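Local structure of replicative DNA helicase (Helicobacter pylori, 3GXV) at residues E14-S19 and E95-E100; G46-I51 and A84-S89. The protein probably unwinds duplex DNA at the replication fork as a hexameric, ATP-driven helicase, its N-terminal domain serving in the interplay with primase. One frame throughout, in Å; residues are numbered along the deposited sequence.

Interaction 1 of 2, residues E14-S19 and E95-E100; sequences ERIVLS and EAYVEE
Y97 lays one long edge of its ring along the side chains of I16 and V17, and this aromatic edge is the heart of the contact between helix 3-23 and the first turns of helix 95-119. The ring is met near its own plane. V17 sits at the root, with CG2 3.7 Å from Y97 CB, and the two side chains run past one another in opposite senses. Farther out, I16 reaches the same edge: its CD1 lies 3.8 Å from Y97 CE2, and its CG2 is 3.9 Å from that same ring carbon. With CG anti to the carbonyl carbon (chi1 -84°), the tyrosine extends from its helix toward I16, and its hydroxyl end passes the tip of the isoleucine.

V98, next along the helix, adds a smaller touch. Its CG2 stands 3.9 Å from V17 CG1, the two valines meeting at about a right angle, so V17 gives one methyl to each partner. Beta-branched side chains suit this place, since they present a broad hydrocarbon surface close to the helix; the axes of segments 14-19 and 95-100 approach to 9.7 Å, with a crossing angle of -127°. Y97 packs on I13 as well, one turn back on helix 3-23, while I91 touches I16 and L35 touches V98, both from loops.

Tyrosine fits a partly exposed border, since its ring carbons can join the core while the hydroxyl stays at the ring's outer end. Between these two segments the contact is wholly apolar, made by shape and buried hydrocarbon; a directional bond between the same helices comes from E100 OE2 and Q9 NE2.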
# COMPACT_ATOMS: atom_id res chain seq x y z
N GLU B 14 -18.89 -0.25 -5.61
CA GLU B 14 -17.62 0.12 -6.20
C GLU B 14 -16.63 0.57 -5.15
O GLU B 14 -15.44 0.33 -5.27
CB GLU B 14 -17.81 1.23 -7.24
CG GLU B 14 -18.74 0.83 -8.38
CD GLU B 14 -18.80 1.84 -9.51
OE1 GLU B 14 -18.63 3.07 -9.28
OE2 GLU B 14 -19.04 1.40 -10.65
N ARG B 15 -17.14 1.24 -4.11
CA ARG B 15 -16.29 1.71 -3.04
C ARG B 15 -15.80 0.52 -2.23
O ARG B 15 -14.61 0.41 -1.92
CB ARG B 15 -17.06 2.65 -2.10
CG ARG B 15 -17.44 3.99 -2.72
CD ARG B 15 -17.91 4.98 -1.66
NE ARG B 15 -19.23 4.64 -1.11
CZ ARG B 15 -20.36 5.26 -1.44
NH1 ARG B 15 -20.37 6.25 -2.31
NH2 ARG B 15 -21.49 4.89 -0.88
N ILE B 16 -16.73 -0.36 -1.86
CA ILE B 16 -16.36 -1.52 -1.07
C ILE B 16 -15.27 -2.33 -1.77
O ILE B 16 -14.41 -2.90 -1.13
CB ILE B 16 -17.58 -2.42 -0.80
CG1 ILE B 16 -18.63 -1.66 0.02
CG2 ILE B 16 -17.12 -3.68 -0.07
CD1 ILE B 16 -19.96 -2.39 0.18
N VAL B 17 -15.32 -2.35 -3.09
CA VAL B 17 -14.34 -3.08 -3.88
C VAL B 17 -12.99 -2.38 -3.83
O VAL B 17 -11.96 -3.04 -3.68
CB VAL B 17 -14.80 -3.18 -5.35
CG1 VAL B 17 -13.71 -3.84 -6.19
CG2 VAL B 17 -16.07 -4.00 -5.43
N LEU B 18 -13.02 -1.05 -3.95
CA LEU B 18 -11.81 -0.22 -3.93
C LEU B 18 -11.23 -0.20 -2.52
O LEU B 18 -10.02 -0.19 -2.33
CB LEU B 18 -12.13 1.22 -4.38
CG LEU B 18 -12.51 1.52 -5.85
CD1 LEU B 18 -12.82 3.00 -6.00
CD2 LEU B 18 -11.38 1.14 -6.77
N SER B 19 -12.12 -0.19 -1.53
CA SER B 19 -11.72 -0.22 -0.13
C SER B 19 -11.06 -1.56 0.13
O SER B 19 -10.12 -1.65 0.91
CB SER B 19 -12.92 -0.06 0.79
OG SER B 19 -12.57 -0.40 2.12
N GLU B 95 -15.62 -10.76 -5.23
CA GLU B 95 -15.81 -11.33 -6.56
C GLU B 95 -17.13 -10.92 -7.21
O GLU B 95 -17.14 -10.18 -8.18
CB GLU B 95 -15.72 -12.86 -6.50
CG GLU B 95 -15.98 -13.55 -7.84
CD GLU B 95 -16.08 -15.05 -7.71
OE1 GLU B 95 -16.38 -15.72 -8.72
OE2 GLU B 95 -15.86 -15.57 -6.59
N ALA B 96 -18.24 -11.42 -6.67
CA ALA B 96 -19.55 -11.10 -7.23
C ALA B 96 -19.67 -9.61 -7.55
O ALA B 96 -20.12 -9.23 -8.63
CB ALA B 96 -20.64 -11.51 -6.28
N TYR B 97 -19.26 -8.78 -6.59
CA TYR B 97 -19.30 -7.33 -6.72
C TYR B 97 -18.58 -6.89 -8.01
O TYR B 97 -19.12 -6.14 -8.82
CB TYR B 97 -18.62 -6.68 -5.51
CG TYR B 97 -19.48 -6.50 -4.28
CD1 TYR B 97 -20.67 -7.21 -4.10
CD2 TYR B 97 -19.11 -5.58 -3.29
CE1 TYR B 97 -21.47 -7.00 -2.97
CE2 TYR B 97 -19.90 -5.37 -2.17
CZ TYR B 97 -21.08 -6.07 -2.01
OH TYR B 97 -21.86 -5.82 -0.91
N VAL B 98 -17.35 -7.36 -8.19
CA VAL B 98 -16.56 -7.02 -9.36
C VAL B 98 -17.29 -7.38 -10.64
O VAL B 98 -17.32 -6.59 -11.57
CB VAL B 98 -15.19 -7.72 -9.32
CG1 VAL B 98 -14.43 -7.48 -10.60
CG2 VAL B 98 -14.39 -7.17 -8.16
N GLU B 99 -17.88 -8.58 -10.68
CA GLU B 99 -18.64 -9.03 -11.85
C GLU B 99 -19.94 -8.23 -11.97
O GLU B 99 -20.50 -8.10 -13.07
CB GLU B 99 -19.00 -10.52 -11.74
CG GLU B 99 -19.72 -11.04 -12.99
CD GLU B 99 -20.41 -12.39 -12.79
OE1 GLU B 99 -21.01 -12.89 -13.77
OE2 GLU B 99 -20.37 -12.94 -11.67
N GLU B 100 -20.43 -7.70 -10.85
CA GLU B 100 -21.64 -6.90 -10.87
C GLU B 100 -21.28 -5.56 -11.49
O GLU B 100 -22.00 -5.02 -12.34
CB GLU B 100 -22.18 -6.70 -9.45
CG GLU B 100 -23.57 -6.09 -9.42
CD GLU B 100 -24.20 -6.11 -8.04
OE1 GLU B 100 -24.00 -7.09 -7.29
OE2 GLU B 100 -24.90 -5.13 -7.71

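Interaction 2 of 2, residues G46-I51 and A84-S89; sequences GLFFEI and AIFAAS
In the hydrophobic core of the all-helical DnaB-type N-terminal domain, F48 of helix 43-57 reaches over to the last turn of helix 79-87, where I85 and F86 receive it from two directions. I85 lies over a face of the phenyl ring: its CG2 is 4.2 Å from the ring centroid and 16° off the normal, a CH-pi contact, while CD1 of the same residue comes 4.1 Å from F48 CG. A branched side chain suits this place, as two of its methyl ends can spread over a flat ring. F86 approaches otherwise. F48 turns its edge toward the face of F86 in an offset edge-to-face pair, with centroids 5.8 Å apart and planes at 75°; the closest atoms are F48 CE1 and F86 CZ, at 3.9 Å. F48 extends this far because its CG is anti to the backbone N (chi1 -173°), and phenylalanine serves well here, offering a face and an edge to different neighbours without burying a polar group. Beyond the pair, I67 of helix 64-69 packs on both phenylalanines, and L18 of helix 3-23 touches F48 and I85, so helices 64-69 and 3-23 both pack against the contact.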
# COMPACT_ATOMS: atom_id res chain seq x y z
N GLY B 46 -13.43 5.39 -10.72
CA GLY B 46 -12.61 4.90 -11.81
C GLY B 46 -11.27 5.62 -11.73
O GLY B 46 -10.21 5.00 -11.87
N LEU B 47 -11.31 6.93 -11.51
CA LEU B 47 -10.08 7.71 -11.40
C LEU B 47 -9.20 7.11 -10.30
O LEU B 47 -7.97 7.01 -10.45
CB LEU B 47 -10.42 9.18 -11.10
CG LEU B 47 -9.27 10.21 -10.97
CD1 LEU B 47 -8.18 9.91 -11.99
CD2 LEU B 47 -9.82 11.62 -11.17
N PHE B 48 -9.85 6.72 -9.20
CA PHE B 48 -9.15 6.11 -8.07
C PHE B 48 -8.53 4.79 -8.54
O PHE B 48 -7.34 4.57 -8.34
CB PHE B 48 -10.14 5.80 -6.94
CG PHE B 48 -9.48 5.31 -5.67
CD1 PHE B 48 -9.07 6.21 -4.71
CD2 PHE B 48 -9.29 3.95 -5.45
CE1 PHE B 48 -8.48 5.76 -3.52
CE2 PHE B 48 -8.71 3.49 -4.27
CZ PHE B 48 -8.30 4.40 -3.30
N PHE B 49 -9.33 3.94 -9.18
CA PHE B 49 -8.82 2.66 -9.69
C PHE B 49 -7.59 2.89 -10.58
O PHE B 49 -6.65 2.10 -10.59
CB PHE B 49 -9.91 1.95 -10.50
CG PHE B 49 -9.60 0.50 -10.80
CD1 PHE B 49 -9.32 -0.39 -9.76
CD2 PHE B 49 -9.54 0.04 -12.11
CE1 PHE B 49 -8.99 -1.71 -10.03
CE2 PHE B 49 -9.21 -1.29 -12.39
CZ PHE B 49 -8.93 -2.16 -11.35
N GLU B 50 -7.63 3.99 -11.31
CA GLU B 50 -6.57 4.37 -12.23
C GLU B 50 -5.27 4.66 -11.49
O GLU B 50 -4.22 4.09 -11.81
CB GLU B 50 -7.02 5.61 -13.00
CG GLU B 50 -6.34 5.90 -14.33
CD GLU B 50 -6.86 7.20 -14.92
OE1 GLU B 50 -6.42 8.27 -14.46
OE2 GLU B 50 -7.74 7.15 -15.81
N ILE B 51 -5.34 5.54 -10.50
CA ILE B 51 -4.16 5.90 -9.72
C ILE B 51 -3.62 4.66 -9.01
O ILE B 51 -2.41 4.51 -8.84
CB ILE B 51 -4.48 7.00 -8.68
CG1 ILE B 51 -4.87 8.30 -9.40
CG2 ILE B 51 -3.26 7.24 -7.80
CD1 ILE B 51 -5.58 9.31 -8.50
N ALA B 84 -15.17 8.45 1.34
CA ALA B 84 -16.24 7.51 1.02
C ALA B 84 -15.61 6.16 0.75
O ALA B 84 -16.04 5.13 1.27
CB ALA B 84 -17.00 7.99 -0.22
N ILE B 85 -14.57 6.17 -0.07
CA ILE B 85 -13.87 4.95 -0.42
C ILE B 85 -13.10 4.35 0.75
O ILE B 85 -13.22 3.15 1.02
CB ILE B 85 -12.93 5.21 -1.61
CG1 ILE B 85 -13.78 5.60 -2.83
CG2 ILE B 85 -12.09 3.98 -1.90
CD1 ILE B 85 -13.05 6.38 -3.92
N PHE B 86 -12.32 5.17 1.46
CA PHE B 86 -11.54 4.68 2.59
C PHE B 86 -12.35 4.21 3.80
O PHE B 86 -11.90 3.34 4.55
CB PHE B 86 -10.53 5.75 3.05
CG PHE B 86 -9.42 5.99 2.05
CD1 PHE B 86 -8.49 5.00 1.78
CD2 PHE B 86 -9.33 7.20 1.38
CE1 PHE B 86 -7.48 5.21 0.84
CE2 PHE B 86 -8.32 7.42 0.43
CZ PHE B 86 -7.40 6.42 0.16
N ALA B 87 -13.54 4.77 3.99
CA ALA B 87 -14.37 4.40 5.13
C ALA B 87 -15.26 3.18 4.88
O ALA B 87 -15.65 2.50 5.82
CB ALA B 87 -15.22 5.59 5.56
N ALA B 88 -15.58 2.91 3.62
CA ALA B 88 -16.42 1.76 3.29
C ALA B 88 -15.77 0.50 3.83
O ALA B 88 -14.54 0.41 3.90
CB ALA B 88 -16.59 1.66 1.78
N SER B 89 -16.58 -0.48 4.21
CA SER B 89 -16.08 -1.72 4.78
C SER B 89 -15.57 -2.75 3.80
O SER B 89 -16.29 -3.20 2.91
CB SER B 89 -17.16 -2.37 5.64
OG SER B 89 -17.66 -1.45 6.60

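In the fold
Starting from the N terminus, helix 3-23 supplies the first half of interaction 1, and the chain then passes through helix 27-32 to helix 43-57, which opens interaction 2. That inner loop, carrying helix 64-69, closes when helix 79-87 returns; the outer loop closes soon after, at the start of helix 95-119. Interaction 2 is therefore nested inside interaction 1, their centres 11 Å apart. They also touch directly: S19 OG lies 2.8 Å from A88 O, a probable hydrogen bond, and R15 packs on A84. Helix 3-23 thus belongs to interaction 1 and also packs on both helices of interaction 2, tying the final long helix to 43-57 and 79-87.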